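Local coordinates for protein colicin-B (Escherichia coli, PDB 1RH1) that kills Escherichia coli and close relatives by forming a channel that depolarises the cytoplasmic membrane and so dissipates cellular energy, at residues 88-93 with 230-235. Sequence-based numbering, arbitrary orientation.
Sequences VSVHSP and GQMNTP
His91 and the backbone of Met232 and Thr234 give a worked example of how a single imidazole can tie a loop to the end of a strand. Hydrogen bonds come first. His91 NE2 donates to Thr234 O at 3.0 Å, reaching a lone pair in the carbonyl plane, while His91 ND1 donates to Ser92 O of its own segment at 2.8 Å. Both acceptors lie within 2° of the ring plane, and two nearly straight bonds therefore fix the rotation of the ring; with both nitrogens facing carbonyl oxygens, the ring is probably doubly protonated and so cationic. With CG anti to the backbone N (chi1 -168°), the imidazole lies against residues 232-234.

Met232 O sits over the centre of one face of the His91 ring, 3.0 Å above its plane, where a positive imidazole would probably favour it. Met232 O also accepts a hydrogen bond from Ser92 N at 3.1 Å.

Apolar contact is made by Met232, whose chain bends at chi2 and runs alongside Val90, bringing Met232 CE to 3.7 Å from Val90 CG1. Nearby, Asn233 ND2 lies 3.4 Å from Ser92 CB.

Phe65 meets the His91 ring edge-to-face. Strands 87-90 and 225-228 pair in parallel, and the hydrogen bonds from His91 and Ser92 continue their association beyond the last strand residues, joining two loops just beyond the ends of neighbouring parallel strands within the mixed beta-sheet of colicin B's N-terminal region.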
loop_
_atom_site.group_PDB
_atom_site.type_symbol
_atom_site.label_atom_id
_atom_site.label_comp_id
_atom_site.label_asym_id
_atom_site.label_seq_id
_atom_site.Cartn_x
_atom_site.Cartn_y
_atom_site.Cartn_z
ATOM N N VAL A 88 -14.138 -23.276 -23.150
ATOM C CA VAL A 88 -14.025 -22.141 -24.067
ATOM C C VAL A 88 -13.008 -22.411 -25.171
ATOM O O VAL A 88 -12.092 -23.208 -24.975
ATOM C CB VAL A 88 -13.595 -20.871 -23.305
ATOM C CG1 VAL A 88 -14.553 -20.628 -22.166
ATOM C CG2 VAL A 88 -12.229 -21.030 -22.692
ATOM N N SER A 89 -13.129 -21.783 -26.340
ATOM C CA SER A 89 -12.121 -21.883 -27.388
ATOM C C SER A 89 -11.139 -20.709 -27.329
ATOM O O SER A 89 -11.542 -19.560 -27.193
ATOM C CB SER A 89 -12.787 -21.899 -28.765
ATOM O OG SER A 89 -11.881 -22.209 -29.830
ATOM N N VAL A 90 -9.825 -20.945 -27.415
ATOM C CA VAL A 90 -8.819 -19.881 -27.471
ATOM C C VAL A 90 -8.526 -19.575 -28.951
ATOM O O VAL A 90 -8.234 -20.484 -29.742
ATOM C CB VAL A 90 -7.559 -20.366 -26.716
ATOM C CG1 VAL A 90 -6.475 -19.347 -26.730
ATOM C CG2 VAL A 90 -7.854 -20.471 -25.256
ATOM N N HIS A 91 -8.677 -18.310 -29.383
ATOM C CA HIS A 91 -8.376 -17.945 -30.766
ATOM C C HIS A 91 -7.350 -16.817 -30.839
ATOM O O HIS A 91 -7.127 -16.069 -29.883
ATOM C CB HIS A 91 -9.644 -17.520 -31.490
ATOM C CG HIS A 91 -9.525 -17.384 -33.010
ATOM N ND1 HIS A 91 -8.898 -16.431 -33.702
ATOM C CD2 HIS A 91 -10.079 -18.261 -33.919
ATOM C CE1 HIS A 91 -9.056 -16.707 -34.976
ATOM N NE2 HIS A 91 -9.764 -17.805 -35.106
ATOM N N SER A 92 -6.657 -16.752 -31.985
ATOM C CA SER A 92 -5.621 -15.781 -32.306
ATOM C C SER A 92 -6.231 -14.398 -32.449
ATOM O O SER A 92 -7.462 -14.323 -32.508
ATOM C CB SER A 92 -4.980 -16.201 -33.601
ATOM O OG SER A 92 -3.586 -15.931 -33.551
ATOM N N PRO A 93 -5.513 -13.269 -32.502
ATOM C CA PRO A 93 -6.096 -11.974 -32.807
ATOM C C PRO A 93 -7.037 -11.919 -33.997
ATOM O O PRO A 93 -6.749 -12.362 -35.116
ATOM C CB PRO A 93 -4.892 -11.079 -32.946
ATOM C CG PRO A 93 -4.075 -11.549 -31.775
ATOM C CD PRO A 93 -4.188 -13.072 -31.919
ATOM N N GLY A 230 -7.190 -26.008 -30.173
ATOM C CA GLY A 230 -7.050 -26.654 -31.474
ATOM C C GLY A 230 -7.155 -25.750 -32.682
ATOM O O GLY A 230 -6.195 -25.587 -33.423
ATOM N N GLN A 231 -8.310 -25.123 -32.860
ATOM C CA GLN A 231 -8.598 -24.327 -34.039
ATOM C C GLN A 231 -8.506 -22.835 -33.796
ATOM O O GLN A 231 -9.398 -22.015 -34.044
ATOM C CB GLN A 231 -9.974 -24.738 -34.539
ATOM C CG GLN A 231 -11.093 -24.640 -33.528
ATOM C CD GLN A 231 -12.385 -25.141 -34.133
ATOM O OE1 GLN A 231 -12.928 -24.594 -35.106
ATOM N NE2 GLN A 231 -12.853 -26.224 -33.505
ATOM N N MET A 232 -7.277 -22.559 -33.369
ATOM C CA MET A 232 -6.864 -21.228 -33.022
ATOM C C MET A 232 -6.798 -20.284 -34.205
ATOM O O MET A 232 -7.010 -19.092 -34.034
ATOM C CB MET A 232 -5.519 -21.340 -32.325
ATOM C CG MET A 232 -5.116 -20.023 -31.727
ATOM S SD MET A 232 -4.406 -20.244 -30.104
ATOM C CE MET A 232 -4.525 -18.535 -29.717
ATOM N N ASN A 233 -6.539 -20.740 -35.423
ATOM C CA ASN A 233 -6.442 -19.813 -36.541
ATOM C C ASN A 233 -7.510 -19.940 -37.603
ATOM O O ASN A 233 -7.368 -19.330 -38.666
ATOM C CB ASN A 233 -5.058 -19.939 -37.203
ATOM C CG ASN A 233 -3.998 -19.187 -36.408
ATOM O OD1 ASN A 233 -3.130 -19.780 -35.756
ATOM N ND2 ASN A 233 -4.064 -17.847 -36.449
ATOM N N THR A 234 -8.595 -20.678 -37.341
ATOM C CA THR A 234 -9.660 -20.838 -38.327
ATOM C C THR A 234 -10.267 -19.515 -38.769
ATOM O O THR A 234 -10.283 -18.560 -37.988
ATOM C CB THR A 234 -10.818 -21.706 -37.801
ATOM O OG1 THR A 234 -11.333 -21.065 -36.636
ATOM C CG2 THR A 234 -10.378 -23.141 -37.578
ATOM N N PRO A 235 -10.745 -19.412 -40.015
ATOM C CA PRO A 235 -11.572 -18.305 -40.480
ATOM C C PRO A 235 -12.764 -18.032 -39.572
ATOM O O PRO A 235 -13.507 -18.947 -39.185
ATOM C CB PRO A 235 -11.946 -18.725 -41.881
ATOM C CG PRO A 235 -10.697 -19.435 -42.337
ATOM C CD PRO A 235 -10.395 -20.295 -41.124
#